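Local coordinates for protein lipoxygenase (PDB 5EK8) that probably catalyses the insertion of molecular oxygen into polyunsaturated fatty acids at a non-heme iron centre, acting as a 9R-lipoxygenase, at residues N70-V75 against I120-T125; S39-A44 against Y134-A139; E116-D121 against A139-G144. One frame throughout, in Å; residues are numbered along the deposited sequence.

Contact 1 (N70-V75 against I120-T125); sequences NIELEV and IDNRVT
In the four-stranded antiparallel sheet of the N-terminal beta region, Glu72 of N70-V75 meets Ile120 on strand 115-126. Ile120 N donates to Glu72 O at 2.9 Å. The two short strand segments make an angle of 130° between their directions, well short of antiparallel. They diverge, so Asn122 and the residues after it draw away from Asn70.

Ile120 carries most of the side-chain contact. Its CB faces the CB of Glu72 at 4.0 Å. Ile71, just before Glu72 in the chain, brings its CG1 to 3.6 Å from Ile120 O. This sheet is consistent with one layer of the PLAT beta-sandwich known in lipoxygenases, and strand 115-126 runs between strands 72-79 and 132-143.

The Glu74 side chain crosses Ile120 at about a right angle. Its CG stands anti to the carbonyl carbon (chi1 -64°), and the chain runs on extended, which lays CG 3.6 Å from Ile120 CG1. Farther out, OE1 passes 3.7 Å from Ile120 CD1. That oxygen also accepts a hydrogen bond from Trp76 NE1. Shortened to an alanine, this position would probably leave one flank of the Ile120 CG1-CD1 arm without cover and the Trp76 indole without its acceptor. The Glu72 carboxylate approaches the Asn122 amide with the planes 27° apart, but OE2 and ND2 stay 3.9 Å from each other, too far for a hydrogen bond.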
# COMPACT_ATOMS: atom_id res chain seq x y z
N ASN A 70 -8.04 -12.70 -23.18
CA ASN A 70 -9.27 -13.08 -22.49
C ASN A 70 -10.04 -11.89 -21.92
O ASN A 70 -10.58 -11.96 -20.82
CB ASN A 70 -8.96 -14.07 -21.36
CG ASN A 70 -8.08 -15.23 -21.81
OD1 ASN A 70 -7.93 -15.48 -23.01
ND2 ASN A 70 -7.50 -15.94 -20.85
N ILE A 71 -10.07 -10.80 -22.67
CA ILE A 71 -10.78 -9.61 -22.23
C ILE A 71 -12.03 -9.43 -23.09
O ILE A 71 -12.01 -9.73 -24.29
CB ILE A 71 -9.88 -8.36 -22.26
CG1 ILE A 71 -10.44 -7.28 -21.33
CG2 ILE A 71 -9.70 -7.84 -23.69
CD1 ILE A 71 -9.39 -6.28 -20.89
N GLU A 72 -13.11 -8.97 -22.47
CA GLU A 72 -14.38 -8.88 -23.17
C GLU A 72 -14.42 -7.69 -24.11
O GLU A 72 -13.94 -6.61 -23.79
CB GLU A 72 -15.54 -8.81 -22.17
CG GLU A 72 -15.86 -10.14 -21.51
CD GLU A 72 -16.93 -10.04 -20.43
OE1 GLU A 72 -17.88 -9.24 -20.60
OE2 GLU A 72 -16.82 -10.76 -19.42
N LEU A 73 -15.00 -7.92 -25.28
CA LEU A 73 -15.14 -6.89 -26.30
C LEU A 73 -16.59 -6.76 -26.72
O LEU A 73 -17.29 -7.76 -26.88
CB LEU A 73 -14.27 -7.22 -27.51
CG LEU A 73 -12.94 -6.49 -27.71
CD1 LEU A 73 -12.22 -6.27 -26.40
CD2 LEU A 73 -12.08 -7.30 -28.66
N GLU A 74 -17.04 -5.52 -26.88
CA GLU A 74 -18.40 -5.28 -27.36
C GLU A 74 -18.38 -4.46 -28.65
O GLU A 74 -17.69 -3.44 -28.74
CB GLU A 74 -19.23 -4.58 -26.28
CG GLU A 74 -19.44 -5.41 -25.01
CD GLU A 74 -20.27 -4.68 -23.95
OE1 GLU A 74 -20.49 -3.46 -24.08
OE2 GLU A 74 -20.70 -5.34 -22.98
N VAL A 75 -19.11 -4.92 -29.65
CA VAL A 75 -19.25 -4.16 -30.88
C VAL A 75 -20.47 -3.26 -30.81
O VAL A 75 -21.59 -3.72 -30.59
CB VAL A 75 -19.35 -5.09 -32.11
CG1 VAL A 75 -19.88 -4.32 -33.31
CG2 VAL A 75 -18.00 -5.70 -32.42
N ILE A 120 -13.95 -4.03 -22.45
CA ILE A 120 -14.78 -4.11 -21.25
C ILE A 120 -14.07 -4.74 -20.05
O ILE A 120 -13.56 -5.86 -20.13
CB ILE A 120 -16.08 -4.91 -21.54
CG1 ILE A 120 -16.82 -4.30 -22.73
CG2 ILE A 120 -16.98 -4.94 -20.31
CD1 ILE A 120 -17.22 -2.86 -22.52
N ASP A 121 -14.06 -4.01 -18.95
CA ASP A 121 -13.54 -4.46 -17.67
C ASP A 121 -14.68 -5.07 -16.85
O ASP A 121 -15.84 -4.92 -17.23
CB ASP A 121 -12.93 -3.28 -16.91
CG ASP A 121 -11.73 -3.66 -16.09
OD1 ASP A 121 -11.73 -4.76 -15.51
OD2 ASP A 121 -10.78 -2.84 -16.02
N ASN A 122 -14.36 -5.74 -15.75
CA ASN A 122 -15.40 -6.13 -14.79
C ASN A 122 -14.89 -6.59 -13.42
O ASN A 122 -13.84 -7.22 -13.32
CB ASN A 122 -16.31 -7.22 -15.38
CG ASN A 122 -15.66 -8.58 -15.40
OD1 ASN A 122 -15.73 -9.33 -14.43
ND2 ASN A 122 -15.04 -8.92 -16.52
N ARG A 123 -15.64 -6.25 -12.38
CA ARG A 123 -15.39 -6.72 -11.03
C ARG A 123 -16.36 -7.84 -10.68
O ARG A 123 -17.50 -7.85 -11.13
CB ARG A 123 -15.52 -5.57 -10.03
CG ARG A 123 -14.75 -4.33 -10.42
CD ARG A 123 -14.93 -3.22 -9.39
NE ARG A 123 -13.99 -2.13 -9.61
CZ ARG A 123 -13.94 -1.01 -8.89
NH1 ARG A 123 -13.03 -0.08 -9.18
NH2 ARG A 123 -14.78 -0.82 -7.89
N VAL A 124 -15.91 -8.78 -9.86
CA VAL A 124 -16.77 -9.89 -9.46
C VAL A 124 -17.24 -9.70 -8.02
O VAL A 124 -16.46 -9.42 -7.12
CB VAL A 124 -16.05 -11.24 -9.59
CG1 VAL A 124 -17.01 -12.38 -9.29
CG2 VAL A 124 -15.47 -11.39 -10.99
N THR A 125 -18.55 -9.86 -7.83
CA THR A 125 -19.18 -9.72 -6.52
C THR A 125 -19.92 -11.02 -6.20
O THR A 125 -20.36 -11.72 -7.10
CB THR A 125 -20.13 -8.49 -6.51
OG1 THR A 125 -19.37 -7.30 -6.29
CG2 THR A 125 -21.20 -8.60 -5.43

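Contact 2 (S39-A44 against Y134-A139)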
# COMPACT_ATOMS: atom_id res chain seq x y z
N SER A 39 -21.02 -0.51 -16.71
CA SER A 39 -21.47 -0.81 -18.06
C SER A 39 -22.59 -1.85 -18.04
O SER A 39 -22.44 -2.93 -17.47
CB SER A 39 -20.31 -1.31 -18.92
OG SER A 39 -20.71 -1.49 -20.26
N LYS A 40 -23.71 -1.50 -18.65
CA LYS A 40 -24.85 -2.40 -18.74
C LYS A 40 -24.44 -3.65 -19.48
O LYS A 40 -24.06 -3.58 -20.64
CB LYS A 40 -26.02 -1.73 -19.46
CG LYS A 40 -26.53 -0.46 -18.80
CD LYS A 40 -25.69 0.76 -19.16
CE LYS A 40 -26.17 2.01 -18.42
NZ LYS A 40 -26.18 1.84 -16.94
N THR A 41 -24.49 -4.79 -18.81
CA THR A 41 -24.09 -6.03 -19.46
C THR A 41 -25.14 -6.43 -20.50
O THR A 41 -26.31 -6.63 -20.18
CB THR A 41 -23.88 -7.18 -18.44
OG1 THR A 41 -24.99 -8.07 -18.47
CG2 THR A 41 -23.67 -6.62 -17.04
N GLN A 42 -24.70 -6.52 -21.75
CA GLN A 42 -25.59 -6.83 -22.86
C GLN A 42 -25.79 -8.33 -23.00
O GLN A 42 -24.96 -9.11 -22.55
CB GLN A 42 -25.02 -6.25 -24.16
CG GLN A 42 -24.64 -4.79 -24.07
CD GLN A 42 -25.85 -3.89 -23.98
OE1 GLN A 42 -26.95 -4.26 -24.41
NE2 GLN A 42 -25.67 -2.70 -23.42
N GLU A 43 -26.89 -8.72 -23.63
CA GLU A 43 -27.22 -10.14 -23.78
C GLU A 43 -26.66 -10.72 -25.07
O GLU A 43 -26.41 -9.99 -26.03
CB GLU A 43 -28.73 -10.34 -23.71
CG GLU A 43 -29.16 -11.47 -22.79
CD GLU A 43 -30.53 -11.23 -22.18
OE1 GLU A 43 -31.11 -10.16 -22.42
OE2 GLU A 43 -31.02 -12.13 -21.45
N ALA A 44 -26.47 -12.03 -25.09
CA ALA A 44 -25.93 -12.72 -26.26
C ALA A 44 -26.84 -12.54 -27.46
O ALA A 44 -28.07 -12.59 -27.34
CB ALA A 44 -25.74 -14.20 -25.96
N TYR A 134 -21.09 -10.45 -11.97
CA TYR A 134 -20.17 -9.76 -12.86
C TYR A 134 -20.67 -8.37 -13.22
O TYR A 134 -21.73 -8.21 -13.82
CB TYR A 134 -19.94 -10.60 -14.13
CG TYR A 134 -19.15 -11.86 -13.89
CD1 TYR A 134 -17.76 -11.86 -13.95
CD2 TYR A 134 -19.79 -13.07 -13.60
CE1 TYR A 134 -17.02 -13.01 -13.73
CE2 TYR A 134 -19.06 -14.23 -13.38
CZ TYR A 134 -17.68 -14.20 -13.45
OH TYR A 134 -16.94 -15.34 -13.23
N THR A 135 -19.89 -7.36 -12.86
CA THR A 135 -20.27 -5.97 -13.09
C THR A 135 -19.31 -5.29 -14.05
O THR A 135 -18.16 -5.02 -13.70
CB THR A 135 -20.30 -5.19 -11.77
OG1 THR A 135 -20.90 -6.00 -10.75
CG2 THR A 135 -21.08 -3.90 -11.94
N ASN A 136 -19.79 -4.99 -15.25
CA ASN A 136 -18.93 -4.47 -16.32
C ASN A 136 -18.55 -3.00 -16.14
O ASN A 136 -19.17 -2.27 -15.38
CB ASN A 136 -19.60 -4.65 -17.68
CG ASN A 136 -19.83 -6.10 -18.04
OD1 ASN A 136 -19.30 -7.00 -17.39
ND2 ASN A 136 -20.62 -6.34 -19.09
N ARG A 137 -17.52 -2.60 -16.88
CA ARG A 137 -17.01 -1.24 -16.89
C ARG A 137 -16.27 -1.03 -18.21
O ARG A 137 -15.52 -1.90 -18.65
CB ARG A 137 -16.08 -0.98 -15.70
CG ARG A 137 -15.15 0.21 -15.87
CD ARG A 137 -13.84 0.01 -15.12
NE ARG A 137 -12.85 1.02 -15.49
CZ ARG A 137 -11.82 0.81 -16.31
NH1 ARG A 137 -11.62 -0.38 -16.85
NH2 ARG A 137 -10.99 1.80 -16.59
N ILE A 138 -16.47 0.12 -18.84
CA ILE A 138 -15.84 0.38 -20.13
C ILE A 138 -14.38 0.76 -19.97
O ILE A 138 -14.05 1.83 -19.45
CB ILE A 138 -16.58 1.49 -20.91
CG1 ILE A 138 -17.96 0.98 -21.33
CG2 ILE A 138 -15.77 1.92 -22.13
CD1 ILE A 138 -18.78 2.00 -22.08
N ALA A 139 -13.50 -0.13 -20.42
CA ALA A 139 -12.06 0.05 -20.24
C ALA A 139 -11.45 0.90 -21.35
O ALA A 139 -10.57 1.73 -21.09
CB ALA A 139 -11.37 -1.29 -20.16
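Ser39 N donates to Asn136 O at 2.9 Å with a nearly straight N-H...O angle of 172°, although the donor stands well above the carbonyl plane. This is the one hydrogen bond between the two segments. S39-A44 has no regular secondary structure, while Y134-A139 is strand throughout.

Ser39 and Asn136 have the largest share of the interface. The CB atoms of these two residues are 3.6 Å apart, and Ser39 CB also lies 3.7 Å from Arg137 N. The Ser39 hydroxyl swings to the position opposite its own backbone N (chi1 -175°). This brings OG to 3.8 Å from Ile138 CG1, an apolar neighbour that offers no hydrogen bond.

The Asn136 amide reaches Thr41. Its CG sits anti to the carbonyl carbon (chi1 -63°), and the amide crosses the Thr41 side chain at about a right angle. ND2 is 3.4 Å from Thr41 CB, while Thr41 CG2 rests 4.0 Å from Asn136 CG. The contact is van der Waals in kind. The Thr41 methyl also reaches the backbone of Tyr134, with CG2 at 4.1 Å from the carbonyl O. Arg137 points away from the loop and forms a salt bridge with Asp121.

The loop follows helix 24-36 and leads to strand 53-61. It meets the sheet at strand 132-143, an outermost strand whose backbone pairs on its other side with strand 115-126 through Thr135 and Arg137. From there the loop runs over the sheet: Gln42 packs on Glu74 and Trp76 of strand 72-79, and its carbonyl O accepts from Lys89 on strand 82-91.

Contact 3 (E116-D121 against A139-G144)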
# COMPACT_ATOMS: atom_id res chain seq x y z
N GLU A 116 -17.64 0.70 -33.69
CA GLU A 116 -16.95 1.17 -32.50
C GLU A 116 -16.71 -0.03 -31.60
O GLU A 116 -17.64 -0.75 -31.25
CB GLU A 116 -17.76 2.24 -31.77
CG GLU A 116 -17.41 2.38 -30.29
CD GLU A 116 -18.24 3.45 -29.59
OE1 GLU A 116 -19.01 3.10 -28.67
OE2 GLU A 116 -18.12 4.64 -29.96
N LEU A 117 -15.45 -0.26 -31.24
CA LEU A 117 -15.10 -1.42 -30.43
C LEU A 117 -14.84 -1.03 -28.98
O LEU A 117 -14.03 -0.14 -28.71
CB LEU A 117 -13.88 -2.12 -31.01
CG LEU A 117 -13.63 -3.54 -30.53
CD1 LEU A 117 -14.73 -4.47 -31.01
CD2 LEU A 117 -12.26 -4.02 -31.00
N ARG A 118 -15.52 -1.68 -28.05
CA ARG A 118 -15.33 -1.38 -26.64
C ARG A 118 -14.60 -2.49 -25.91
O ARG A 118 -15.00 -3.66 -25.97
CB ARG A 118 -16.67 -1.11 -25.96
CG ARG A 118 -17.45 0.04 -26.56
CD ARG A 118 -18.58 0.49 -25.65
NE ARG A 118 -19.47 1.43 -26.32
CZ ARG A 118 -20.58 1.92 -25.78
NH1 ARG A 118 -20.95 1.55 -24.56
NH2 ARG A 118 -21.34 2.77 -26.47
N VAL A 119 -13.52 -2.12 -25.22
CA VAL A 119 -12.83 -3.01 -24.31
C VAL A 119 -13.50 -2.89 -22.96
O VAL A 119 -13.59 -1.78 -22.39
CB VAL A 119 -11.32 -2.68 -24.20
CG1 VAL A 119 -10.62 -3.72 -23.34
CG2 VAL A 119 -10.68 -2.61 -25.59
N ILE A 120 -13.95 -4.03 -22.45
CA ILE A 120 -14.78 -4.11 -21.25
C ILE A 120 -14.07 -4.74 -20.05
O ILE A 120 -13.56 -5.86 -20.13
CB ILE A 120 -16.08 -4.91 -21.54
CG1 ILE A 120 -16.82 -4.30 -22.73
CG2 ILE A 120 -16.98 -4.94 -20.31
CD1 ILE A 120 -17.22 -2.86 -22.52
N ASP A 121 -14.06 -4.01 -18.95
CA ASP A 121 -13.54 -4.46 -17.67
C ASP A 121 -14.68 -5.07 -16.85
O ASP A 121 -15.84 -4.92 -17.23
CB ASP A 121 -12.93 -3.28 -16.91
CG ASP A 121 -11.73 -3.66 -16.09
OD1 ASP A 121 -11.73 -4.76 -15.51
OD2 ASP A 121 -10.78 -2.84 -16.02
N ALA A 139 -13.50 -0.13 -20.42
CA ALA A 139 -12.06 0.05 -20.24
C ALA A 139 -11.45 0.90 -21.35
O ALA A 139 -10.57 1.73 -21.09
CB ALA A 139 -11.37 -1.29 -20.16
N TYR A 140 -11.91 0.72 -22.59
CA TYR A 140 -11.35 1.52 -23.69
C TYR A 140 -12.29 1.56 -24.89
O TYR A 140 -13.15 0.70 -25.04
CB TYR A 140 -9.98 0.97 -24.10
CG TYR A 140 -9.13 1.92 -24.92
CD1 TYR A 140 -8.60 3.07 -24.35
CD2 TYR A 140 -8.83 1.65 -26.25
CE1 TYR A 140 -7.80 3.94 -25.09
CE2 TYR A 140 -8.04 2.51 -27.00
CZ TYR A 140 -7.53 3.65 -26.42
OH TYR A 140 -6.75 4.50 -27.17
N ILE A 141 -12.13 2.57 -25.74
CA ILE A 141 -12.94 2.64 -26.96
C ILE A 141 -12.09 2.92 -28.20
O ILE A 141 -11.31 3.87 -28.24
CB ILE A 141 -14.04 3.71 -26.87
CG1 ILE A 141 -14.95 3.46 -25.67
CG2 ILE A 141 -14.87 3.73 -28.13
CD1 ILE A 141 -15.98 4.54 -25.46
N ILE A 142 -12.24 2.07 -29.21
CA ILE A 142 -11.55 2.24 -30.48
C ILE A 142 -12.54 2.54 -31.59
O ILE A 142 -13.55 1.85 -31.72
CB ILE A 142 -10.75 0.99 -30.85
CG1 ILE A 142 -9.80 0.61 -29.70
CG2 ILE A 142 -10.00 1.21 -32.14
CD1 ILE A 142 -9.13 -0.73 -29.88
N LYS A 143 -12.25 3.55 -32.40
CA LYS A 143 -13.14 3.90 -33.50
C LYS A 143 -12.82 3.06 -34.74
O LYS A 143 -11.67 2.96 -35.15
CB LYS A 143 -13.06 5.39 -33.82
CG LYS A 143 -13.66 6.27 -32.74
CD LYS A 143 -13.21 7.71 -32.83
CE LYS A 143 -13.75 8.52 -31.66
NZ LYS A 143 -13.13 9.87 -31.59
N GLY A 144 -13.86 2.45 -35.31
CA GLY A 144 -13.70 1.61 -36.48
C GLY A 144 -14.30 2.25 -37.72
O GLY A 144 -14.71 3.41 -37.70
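A classic beta bulge interrupts the pairing here: Ala139 and Tyr140 both face Val119. Val119 O accepts from two successive amides, Ala139 N at 2.6 Å and Tyr140 N at 3.0 Å. Tyr140 O in turn accepts a hydrogen bond from Val119 N. Beyond the bulge the pairing is regular. Leu117 and Ile142 form a hydrogen-bonded pair, with Leu117 N donating to Ile142 O and Ile142 N donating to Leu117 O. Arg118 with Ile141 and Glu116 with Lys143 are the non-hydrogen-bonded pairs.

These segments belong to the beta hairpin of strands 115-126 and 132-143, and the short axes run at 170°, almost exactly antiparallel. Leu117, Val119, Tyr140 and Ile142 share one face of the hairpin. Val119 CB lies 3.9 Å from Tyr140 CB, and the tyrosine ring then leads away from the pair. On this face Leu117, Tyr140 and Ile142 pack against strand 152-160, through Phe155, Val160 and Leu158 respectively.

The other face carries Glu116, Arg118 and Ile141. Arg118 grips Glu116 side-on in a salt bridge, with two nitrogens on one oxygen. NE is 2.9 Å from Glu116 OE1, on the anti side of the carboxylate, and NH2 is 3.2 Å from the same atom. OE1 lies close to the guanidinium plane, at its edge. Trp76 adds a cation-pi contact to Arg118. Ile141 turns CG2 anti to its backbone N (CG1 at chi1 -57°), and this methyl meets Glu116 CG at 3.6 Å beneath the salt-bridged carboxylate.

All three contacts reach the same antiparallel sheet, contact 2 by way of a loop against its edge strand, away from the iron and sodium sites. Strand 115-126 joins contact 1 to contact 3, which share Ile120 and Asp121; their centres are 11 Å apart. Glu74 O of contact 1 probably accepts from Arg118 N of contact 3 at 2.9 Å. Contacts 2 and 3 share Ala139, with centres 12 Å apart. The centres of contacts 1 and 2 are 6 Å apart. Asp121 OD2 and Arg137 NH1 form a 2.7 Å salt bridge that ties contact 2 to both of the others. Along the chain, contact 1 is nested within the loop that contact 2 closes.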